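Local structure of xylulose kinase (Bifidobacterium adolescentis ATCC 15703, 3I8B) at residues A8-S13 and D169-R174; E156-I161 and M219-A224; A328-G333 and R412-L417. The protein is an FGGY-family kinase that probably phosphorylates D-xylulose to D-xylulose 5-phosphate with ATP. All blocks are in the same frame, centred on the assembly; numbering follows the deposited sequence.

Overall arrangement
Residues 8-13 lie on the first strand of the N-terminal FGGY domain. The chain runs through strands 16-23 and 29-36, helix 46-58, strand 65-72 and several helices before it reaches 156-161, the first half of contact 2. It then enters helix 167-175, which packs back on the first strand and closes contact 1. Residues 219-224 close contact 2 later, so the loops of contacts 1 and 2 cross. Contact 1 joins a helix to the central sheet; contact 2 joins two helices about 27 Å away, centre to centre. Contact 3 follows in series, in the C-terminal FGGY domain. There helix 396-420 meets strand 324-330, about 30 Å between centres from contact 1.

Contact 1. Residues A8-S13 and D169-R174; sequences AGVDTS and DWLSWR
Leu171 reaches from helix 167-175 onto strand 6-12 and meets Val10 and Thr12. These contacts are all van der Waals. Leu171 CD2 does the touching on the helix side. It lies 4.0 Å from Val10 CG1 and also 4.0 Å from Thr12 CB. The methyl CG2 of Thr12 stands slightly farther from Leu171 CD2, at 4.1 Å. The side chains of Val10 and Leu171 cross at a slant, while those of Thr12 and Leu171 run past each other in opposite directions. Val10 and Thr12 alternate with Asp11, so both present their side chains to the helix while the CB of Asp11 points away. One leucine methyl therefore serves two strand residues. Leu171 CG lies anti to its backbone N (chi1 -169°), and this extends the branch from the helix toward the sheet. In Val10 the same anti placement is taken by CG1 (chi1 -177°), the methyl that meets the leucine.

Within the helix, Arg174 and Trp170 pack on each other. Arg174 CG lies 3.6 Å above the plane of the Trp170 ring, over its centre. The guanidinium of Arg174 goes on to a cation-pi contact with Trp49.

Val70 of the adjacent strand 65-72 touches both Val10 and Thr12, and Phe52 of helix 46-58 packs on both Val10 and Leu171. Helix 167-175, together with helix 46-58, packs on one face of the N-terminal sheet of the actin-like ATPase fold. Asp11, predicted to be important for activity, points from the other face.

All three touching residues are buried. Between these two segments the contact is apolar packing, with no hydrogen bond across it, and Asp11 is carried on a strand backed by hydrophobic core.

Contact 2. Residues E156-I161 and M219-A224; sequences ENVKKI and MVLEAA
Val158 and Ala224 each bury about 52 Å² in this contact, and Leu221 about 40 Å². Val158 sits at the centre and uses both methyls. CG1 of Val158 meets Ala224 CB at 3.6 Å, while CG2 of Val158 meets Leu221 CD2 at 3.5 Å. Both are close for methyl pairs, so the packing is tight. The valine torsion (chi1 95°) is well off a staggered value, which may reflect this crowding. The CB of Leu221 does not point straight at the partner; its CG lies anti to the carbonyl carbon (chi1 -68°), and the chain beyond brings CD2 round to the valine. Ala224 presents its single methyl directly.

Lys159 lies along the exposed edge. Its extended chain brings CE to 3.5 Å from Ala224 O. A water links the two segments only weakly: it donates to Ala224 O at 2.7 Å and accepts a weak bond from Lys159 NZ at 3.4 Å. No direct hydrogen bond crosses.

Val158 opens a type I turn to Ile161, and its carbonyl oxygen accepts a bond from His233 NE2 of helix 227-236. Leu221 packs on the same histidine. The one-turn helix 155-158 and the turn after it thus pack on the longer, kinked helix 214-225, with an apolar centre and a solvent-facing edge, in a helical part of the N-terminal FGGY domain away from the annotated sites.

Contact 3. Residues A328-G333 and R412-L417; sequences ACTING and RDCLEL
Cys414 projects from helix 396-420 toward strand 324-330 and fits between Ala328 and Thr330. Its CB is the first atom to make contact, 4.2 Å from Ala328 CB. The sulfur then continues toward the strand. SG lies anti to the carbonyl carbon (chi1 -74°), and there it touches two residues at once. It is 4.0 Å from Ala328 CB and 3.5 Å from Thr330 CG2. The tip of the cysteine thus rests against two methyl groups, from alternate residues on the same face of the strand. Cys329, between them, points its CB away from the helix.

Thr330 turns its methyl, not its hydroxyl, to the sulfur. OG1 sits between the backbone N and the carbonyl carbon (chi1 44°) and is hydrogen-bonded to Gln411 NE2, a residue of the same helix. The threonine therefore meets the helix through both branches, one apolar and one polar.

Beyond the interface the helix carries charges. Arg412 NH1 and Glu416 OE2, one turn apart, form a salt bridge of 2.8 Å. The carboxylate oxygen is approached from above its plane, 39° out of it, so the pair is not coplanar. Arg412 also pairs with Glu496, and Asp413 with Arg506, both on helix 496-506.

Ala328 and Thr330 hydrogen-bond through their backbones to strand 297-301, so the cysteine packs on a strand that is hydrogen-bonded into the sheet. All three touching residues are buried. Toward the strand the thiol meets methyl groups, consistent with a packing role.

Contact 1. Residues A8-S13 and D169-R174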
loop_
_atom_site.group_PDB
_atom_site.type_symbol
_atom_site.label_atom_id
_atom_site.label_comp_id
_atom_site.label_asym_id
_atom_site.label_seq_id
_atom_site.Cartn_x
_atom_site.Cartn_y
_atom_site.Cartn_z
ATOM N N ALA A 8 -0.391 -7.314 20.366
ATOM C CA ALA A 8 -1.592 -6.797 19.726
ATOM C C ALA A 8 -1.209 -6.199 18.390
ATOM O O ALA A 8 -0.263 -5.414 18.296
ATOM C CB ALA A 8 -2.260 -5.764 20.604
ATOM N N GLY A 9 -1.924 -6.609 17.353
ATOM C CA GLY A 9 -1.759 -6.037 16.032
ATOM C C GLY A 9 -2.946 -5.131 15.802
ATOM O O GLY A 9 -4.107 -5.556 15.922
ATOM N N VAL A 10 -2.659 -3.869 15.511
ATOM C CA VAL A 10 -3.700 -2.903 15.201
ATOM C C VAL A 10 -3.680 -2.635 13.707
ATOM O O VAL A 10 -2.607 -2.441 13.109
ATOM C CB VAL A 10 -3.513 -1.575 15.970
ATOM C CG1 VAL A 10 -4.652 -0.627 15.669
ATOM C CG2 VAL A 10 -3.422 -1.832 17.471
ATOM N N ASP A 11 -4.870 -2.649 13.112
ATOM C CA ASP A 11 -5.050 -2.331 11.707
ATOM C C ASP A 11 -5.994 -1.127 11.587
ATOM O O ASP A 11 -7.213 -1.256 11.711
ATOM C CB ASP A 11 -5.604 -3.546 10.966
ATOM C CG ASP A 11 -6.077 -3.217 9.559
ATOM O OD1 ASP A 11 -5.788 -2.109 9.058
ATOM O OD2 ASP A 11 -6.740 -4.082 8.945
ATOM N N THR A 12 -5.425 0.056 11.407
ATOM C CA THR A 12 -6.262 1.232 11.201
ATOM C C THR A 12 -6.337 1.515 9.691
ATOM O O THR A 12 -5.401 2.031 9.088
ATOM C CB THR A 12 -5.767 2.430 12.033
ATOM O OG1 THR A 12 -6.677 3.525 11.902
ATOM C CG2 THR A 12 -4.347 2.873 11.612
ATOM N N SER A 13 -7.445 1.112 9.081
ATOM C CA SER A 13 -7.631 1.247 7.641
ATOM C C SER A 13 -8.567 2.413 7.370
ATOM O O SER A 13 -9.087 3.022 8.298
ATOM C CB SER A 13 -8.238 -0.034 7.063
ATOM O OG SER A 13 -9.567 -0.231 7.562
ATOM N N ASP A 169 1.592 6.328 12.196
ATOM C CA ASP A 169 2.525 7.055 13.052
ATOM C C ASP A 169 1.749 7.786 14.142
ATOM O O ASP A 169 2.128 7.749 15.322
ATOM C CB ASP A 169 3.301 8.110 12.271
ATOM C CG ASP A 169 3.961 7.568 11.015
ATOM O OD1 ASP A 169 4.181 6.341 10.890
ATOM O OD2 ASP A 169 4.277 8.402 10.152
ATOM N N TRP A 170 0.686 8.479 13.730
ATOM C CA TRP A 170 -0.084 9.318 14.642
ATOM C C TRP A 170 -0.794 8.477 15.699
ATOM O O TRP A 170 -0.783 8.809 16.887
ATOM C CB TRP A 170 -1.112 10.163 13.875
ATOM C CG TRP A 170 -1.904 11.082 14.747
ATOM C CD1 TRP A 170 -1.520 12.311 15.211
ATOM C CD2 TRP A 170 -3.234 10.857 15.255
ATOM N NE1 TRP A 170 -2.529 12.863 15.975
ATOM C CE2 TRP A 170 -3.587 11.992 16.020
ATOM C CE3 TRP A 170 -4.154 9.808 15.137
ATOM C CZ2 TRP A 170 -4.842 12.114 16.661
ATOM C CZ3 TRP A 170 -5.401 9.924 15.788
ATOM C CH2 TRP A 170 -5.723 11.073 16.534
ATOM N N LEU A 171 -1.417 7.389 15.264
ATOM C CA LEU A 171 -2.079 6.499 16.217
ATOM C C LEU A 171 -1.074 5.936 17.239
ATOM O O LEU A 171 -1.382 5.842 18.422
ATOM C CB LEU A 171 -2.827 5.361 15.511
ATOM C CG LEU A 171 -3.754 4.534 16.413
ATOM C CD1 LEU A 171 -4.817 5.438 17.018
ATOM C CD2 LEU A 171 -4.394 3.386 15.651
ATOM N N SER A 172 0.125 5.579 16.781
ATOM C CA SER A 172 1.129 5.037 17.685
ATOM C C SER A 172 1.520 6.073 18.732
ATOM O O SER A 172 1.648 5.767 19.908
ATOM C CB SER A 172 2.360 4.532 16.906
ATOM O OG SER A 172 2.012 3.435 16.074
ATOM N N TRP A 173 1.699 7.304 18.290
ATOM C CA TRP A 173 2.017 8.447 19.156
ATOM C C TRP A 173 0.921 8.687 20.223
ATOM O O TRP A 173 1.208 8.917 21.411
ATOM C CB TRP A 173 2.212 9.663 18.242
ATOM C CG TRP A 173 2.680 10.920 18.870
ATOM C CD1 TRP A 173 3.913 11.168 19.420
ATOM C CD2 TRP A 173 1.941 12.141 18.964
ATOM N NE1 TRP A 173 3.966 12.474 19.872
ATOM C CE2 TRP A 173 2.769 13.084 19.609
ATOM C CE3 TRP A 173 0.650 12.521 18.586
ATOM C CZ2 TRP A 173 2.349 14.395 19.864
ATOM C CZ3 TRP A 173 0.234 13.815 18.839
ATOM C CH2 TRP A 173 1.085 14.741 19.472
ATOM N N ARG A 174 -0.336 8.607 19.807
ATOM C CA ARG A 174 -1.464 8.700 20.742
ATOM C C ARG A 174 -1.500 7.513 21.730
ATOM O O ARG A 174 -1.814 7.669 22.916
ATOM C CB ARG A 174 -2.779 8.753 19.962
ATOM C CG ARG A 174 -2.955 9.995 19.103
ATOM C CD ARG A 174 -2.834 11.299 19.908
ATOM N NE ARG A 174 -3.613 11.270 21.149
ATOM C CZ ARG A 174 -4.936 11.403 21.218
ATOM N NH1 ARG A 174 -5.660 11.599 20.119
ATOM N NH2 ARG A 174 -5.536 11.344 22.397
#

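Contact 2. Residues E156-I161 and M219-A224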
loop_
_atom_site.group_PDB
_atom_site.type_symbol
_atom_site.label_atom_id
_atom_site.label_comp_id
_atom_site.label_asym_id
_atom_site.label_seq_id
_atom_site.Cartn_x
_atom_site.Cartn_y
_atom_site.Cartn_z
ATOM N N GLU A 156 -2.500 29.700 5.321
ATOM C CA GLU A 156 -2.471 29.925 6.773
ATOM C C GLU A 156 -2.231 28.631 7.545
ATOM O O GLU A 156 -1.565 28.633 8.584
ATOM C CB GLU A 156 -3.766 30.577 7.272
ATOM C CG GLU A 156 -4.009 31.974 6.730
ATOM C CD GLU A 156 -4.113 31.997 5.213
ATOM O OE1 GLU A 156 -4.846 31.145 4.635
ATOM O OE2 GLU A 156 -3.456 32.873 4.602
ATOM N N ASN A 157 -2.793 27.541 7.032
ATOM C CA ASN A 157 -2.622 26.207 7.611
ATOM C C ASN A 157 -1.240 25.625 7.355
ATOM O O ASN A 157 -0.661 24.978 8.229
ATOM C CB ASN A 157 -3.667 25.239 7.024
ATOM C CG ASN A 157 -5.035 25.390 7.660
ATOM O OD1 ASN A 157 -6.039 24.839 7.168
ATOM N ND2 ASN A 157 -5.084 26.110 8.769
ATOM N N VAL A 158 -0.718 25.806 6.148
ATOM C CA VAL A 158 0.556 25.188 5.827
ATOM C C VAL A 158 1.666 25.793 6.679
ATOM O O VAL A 158 2.587 25.088 7.099
ATOM C CB VAL A 158 0.895 25.217 4.331
ATOM C CG1 VAL A 158 1.790 26.444 3.982
ATOM C CG2 VAL A 158 1.600 23.924 3.953
ATOM N N LYS A 159 1.526 27.081 6.987
ATOM C CA LYS A 159 2.515 27.808 7.780
ATOM C C LYS A 159 2.513 27.411 9.257
ATOM O O LYS A 159 3.476 27.701 9.970
ATOM C CB LYS A 159 2.304 29.322 7.653
ATOM C CG LYS A 159 2.703 29.901 6.291
ATOM C CD LYS A 159 2.456 31.410 6.264
ATOM C CE LYS A 159 2.508 31.962 4.842
ATOM N NZ LYS A 159 1.951 33.344 4.771
ATOM N N LYS A 160 1.447 26.758 9.721
ATOM C CA LYS A 160 1.386 26.286 11.122
ATOM C C LYS A 160 2.031 24.906 11.326
ATOM O O LYS A 160 2.172 24.437 12.455
ATOM C CB LYS A 160 -0.068 26.215 11.614
ATOM C CG LYS A 160 -0.839 27.533 11.598
ATOM C CD LYS A 160 -2.216 27.338 12.238
ATOM C CE LYS A 160 -3.169 28.465 11.872
ATOM N NZ LYS A 160 -4.468 28.372 12.605
ATOM N N ILE A 161 2.362 24.230 10.236
ATOM C CA ILE A 161 2.892 22.876 10.330
ATOM C C ILE A 161 4.132 22.841 11.224
ATOM O O ILE A 161 5.110 23.528 10.943
ATOM C CB ILE A 161 3.243 22.318 8.941
ATOM C CG1 ILE A 161 1.990 22.260 8.068
ATOM C CG2 ILE A 161 3.845 20.910 9.058
ATOM C CD1 ILE A 161 2.157 21.480 6.786
HETATM N N MSE A 219 10.187 22.527 -1.554
HETATM C CA MSE A 219 9.766 22.772 -2.929
HETATM C C MSE A 219 8.277 23.074 -3.014
HETATM O O MSE A 219 7.854 23.915 -3.814
HETATM C CB MSE A 219 10.128 21.582 -3.814
HETATM C CG MSE A 219 9.360 21.505 -5.125
HETATM SE SE MSE A 219 9.898 19.909 -6.153
HETATM C CE MSE A 219 11.790 20.329 -6.456
ATOM N N VAL A 220 7.476 22.393 -2.192
ATOM C CA VAL A 220 6.026 22.616 -2.224
ATOM C C VAL A 220 5.552 23.727 -1.288
ATOM O O VAL A 220 4.470 24.281 -1.484
ATOM C CB VAL A 220 5.219 21.312 -1.982
ATOM C CG1 VAL A 220 5.752 20.199 -2.878
ATOM C CG2 VAL A 220 5.256 20.898 -0.499
ATOM N N LEU A 221 6.359 24.046 -0.275
ATOM C CA LEU A 221 6.049 25.132 0.655
ATOM C C LEU A 221 6.302 26.507 0.026
ATOM O O LEU A 221 5.771 27.524 0.479
ATOM C CB LEU A 221 6.882 25.001 1.935
ATOM C CG LEU A 221 6.541 23.804 2.833
ATOM C CD1 LEU A 221 7.435 23.739 4.073
ATOM C CD2 LEU A 221 5.044 23.797 3.228
ATOM N N GLU A 222 7.132 26.521 -1.007
ATOM C CA GLU A 222 7.549 27.766 -1.649
ATOM C C GLU A 222 6.360 28.604 -2.091
ATOM O O GLU A 222 6.390 29.832 -1.975
ATOM C CB GLU A 222 8.453 27.448 -2.847
ATOM C CG GLU A 222 9.109 28.633 -3.535
ATOM C CD GLU A 222 10.380 28.208 -4.262
ATOM O OE1 GLU A 222 11.364 27.816 -3.587
ATOM O OE2 GLU A 222 10.385 28.234 -5.499
ATOM N N ALA A 223 5.315 27.932 -2.575
ATOM C CA ALA A 223 4.114 28.601 -3.058
ATOM C C ALA A 223 3.485 29.494 -2.004
ATOM O O ALA A 223 2.950 30.556 -2.326
ATOM C CB ALA A 223 3.089 27.583 -3.548
ATOM N N ALA A 224 3.531 29.062 -0.747
ATOM C CA ALA A 224 2.919 29.842 0.321
ATOM C C ALA A 224 3.895 30.804 1.010
ATOM O O ALA A 224 3.479 31.842 1.522
ATOM C CB ALA A 224 2.234 28.914 1.358
HETATM O O HOH W 1 2.780 34.429 1.637
#

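Contact 3. Residues A328-G333 and R412-L417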
loop_
_atom_site.group_PDB
_atom_site.type_symbol
_atom_site.label_atom_id
_atom_site.label_comp_id
_atom_site.label_asym_id
_atom_site.label_seq_id
_atom_site.Cartn_x
_atom_site.Cartn_y
_atom_site.Cartn_z
ATOM N N ALA A 328 2.530 -2.669 -7.750
ATOM C CA ALA A 328 1.907 -2.377 -9.030
ATOM C C ALA A 328 0.395 -2.337 -8.914
ATOM O O ALA A 328 -0.252 -3.379 -8.776
ATOM C CB ALA A 328 2.321 -3.415 -10.054
ATOM N N CYS A 329 -0.175 -1.139 -8.986
ATOM C CA CYS A 329 -1.626 -0.997 -8.963
ATOM C C CYS A 329 -2.227 -1.065 -10.364
ATOM O O CYS A 329 -1.703 -0.468 -11.298
ATOM C CB CYS A 329 -2.038 0.315 -8.295
ATOM S SG CYS A 329 -1.478 0.446 -6.599
ATOM N N THR A 330 -3.318 -1.812 -10.499
ATOM C CA THR A 330 -4.065 -1.851 -11.744
ATOM C C THR A 330 -5.475 -1.308 -11.504
ATOM O O THR A 330 -6.160 -1.719 -10.564
ATOM C CB THR A 330 -4.120 -3.283 -12.321
ATOM O OG1 THR A 330 -4.414 -4.219 -11.271
ATOM C CG2 THR A 330 -2.786 -3.654 -12.970
ATOM N N ILE A 331 -5.900 -0.363 -12.334
ATOM C CA ILE A 331 -7.262 0.162 -12.249
ATOM C C ILE A 331 -8.247 -0.965 -12.483
ATOM O O ILE A 331 -9.266 -1.092 -11.801
ATOM C CB ILE A 331 -7.528 1.206 -13.343
ATOM C CG1 ILE A 331 -6.561 2.387 -13.212
ATOM C CG2 ILE A 331 -8.990 1.653 -13.295
ATOM C CD1 ILE A 331 -6.872 3.288 -12.044
ATOM N N ASN A 332 -7.920 -1.797 -13.460
ATOM C CA ASN A 332 -8.841 -2.825 -13.902
ATOM C C ASN A 332 -8.529 -4.207 -13.360
ATOM O O ASN A 332 -7.627 -4.903 -13.835
ATOM C CB ASN A 332 -8.924 -2.819 -15.426
ATOM C CG ASN A 332 -9.447 -1.498 -15.952
ATOM O OD1 ASN A 332 -10.649 -1.243 -15.923
ATOM N ND2 ASN A 332 -8.541 -0.635 -16.391
ATOM N N GLY A 333 -9.294 -4.594 -12.350
ATOM C CA GLY A 333 -9.203 -5.936 -11.815
ATOM C C GLY A 333 -10.510 -6.635 -12.104
ATOM O O GLY A 333 -10.876 -6.837 -13.256
ATOM N N ARG A 412 -0.318 -10.715 -15.093
ATOM C CA ARG A 412 0.955 -11.274 -15.533
ATOM C C ARG A 412 1.881 -10.169 -16.001
ATOM O O ARG A 412 3.061 -10.162 -15.662
ATOM C CB ARG A 412 0.779 -12.274 -16.667
ATOM C CG ARG A 412 2.071 -12.501 -17.435
ATOM C CD ARG A 412 3.051 -13.372 -16.662
ATOM N NE ARG A 412 2.862 -14.748 -17.080
ATOM C CZ ARG A 412 3.716 -15.429 -17.833
ATOM N NH1 ARG A 412 4.857 -14.878 -18.213
ATOM N NH2 ARG A 412 3.432 -16.673 -18.187
ATOM N N ASP A 413 1.347 -9.258 -16.812
ATOM C CA ASP A 413 2.109 -8.111 -17.283
ATOM C C ASP A 413 2.766 -7.404 -16.102
ATOM O O ASP A 413 3.912 -7.007 -16.181
ATOM C CB ASP A 413 1.206 -7.128 -18.047
ATOM C CG ASP A 413 1.941 -6.428 -19.184
ATOM O OD1 ASP A 413 3.033 -6.900 -19.563
ATOM O OD2 ASP A 413 1.428 -5.418 -19.711
ATOM N N CYS A 414 2.032 -7.256 -15.005
ATOM C CA CYS A 414 2.601 -6.666 -13.798
ATOM C C CYS A 414 3.773 -7.485 -13.251
ATOM O O CYS A 414 4.806 -6.937 -12.881
ATOM C CB CYS A 414 1.521 -6.493 -12.730
ATOM S SG CYS A 414 0.383 -5.127 -13.086
ATOM N N LEU A 415 3.609 -8.799 -13.191
ATOM C CA LEU A 415 4.690 -9.662 -12.714
ATOM C C LEU A 415 5.946 -9.496 -13.585
ATOM O O LEU A 415 7.067 -9.415 -13.076
ATOM C CB LEU A 415 4.232 -11.122 -12.686
ATOM C CG LEU A 415 3.486 -11.637 -11.449
ATOM C CD1 LEU A 415 2.479 -10.634 -10.910
ATOM C CD2 LEU A 415 2.820 -12.989 -11.751
ATOM N N GLU A 416 5.753 -9.417 -14.902
ATOM C CA GLU A 416 6.874 -9.277 -15.824
ATOM C C GLU A 416 7.560 -7.923 -15.683
ATOM O O GLU A 416 8.777 -7.819 -15.802
ATOM C CB GLU A 416 6.400 -9.470 -17.262
ATOM C CG GLU A 416 5.893 -10.871 -17.524
ATOM C CD GLU A 416 6.929 -11.913 -17.180
ATOM O OE1 GLU A 416 8.131 -11.583 -17.234
ATOM O OE2 GLU A 416 6.546 -13.055 -16.851
ATOM N N LEU A 417 6.770 -6.882 -15.444
ATOM C CA LEU A 417 7.336 -5.562 -15.225
ATOM C C LEU A 417 8.159 -5.531 -13.930
ATOM O O LEU A 417 9.276 -4.999 -13.898
ATOM C CB LEU A 417 6.226 -4.533 -15.171
ATOM C CG LEU A 417 6.628 -3.073 -15.015
ATOM C CD1 LEU A 417 7.529 -2.637 -16.151
ATOM C CD2 LEU A 417 5.378 -2.218 -14.970
#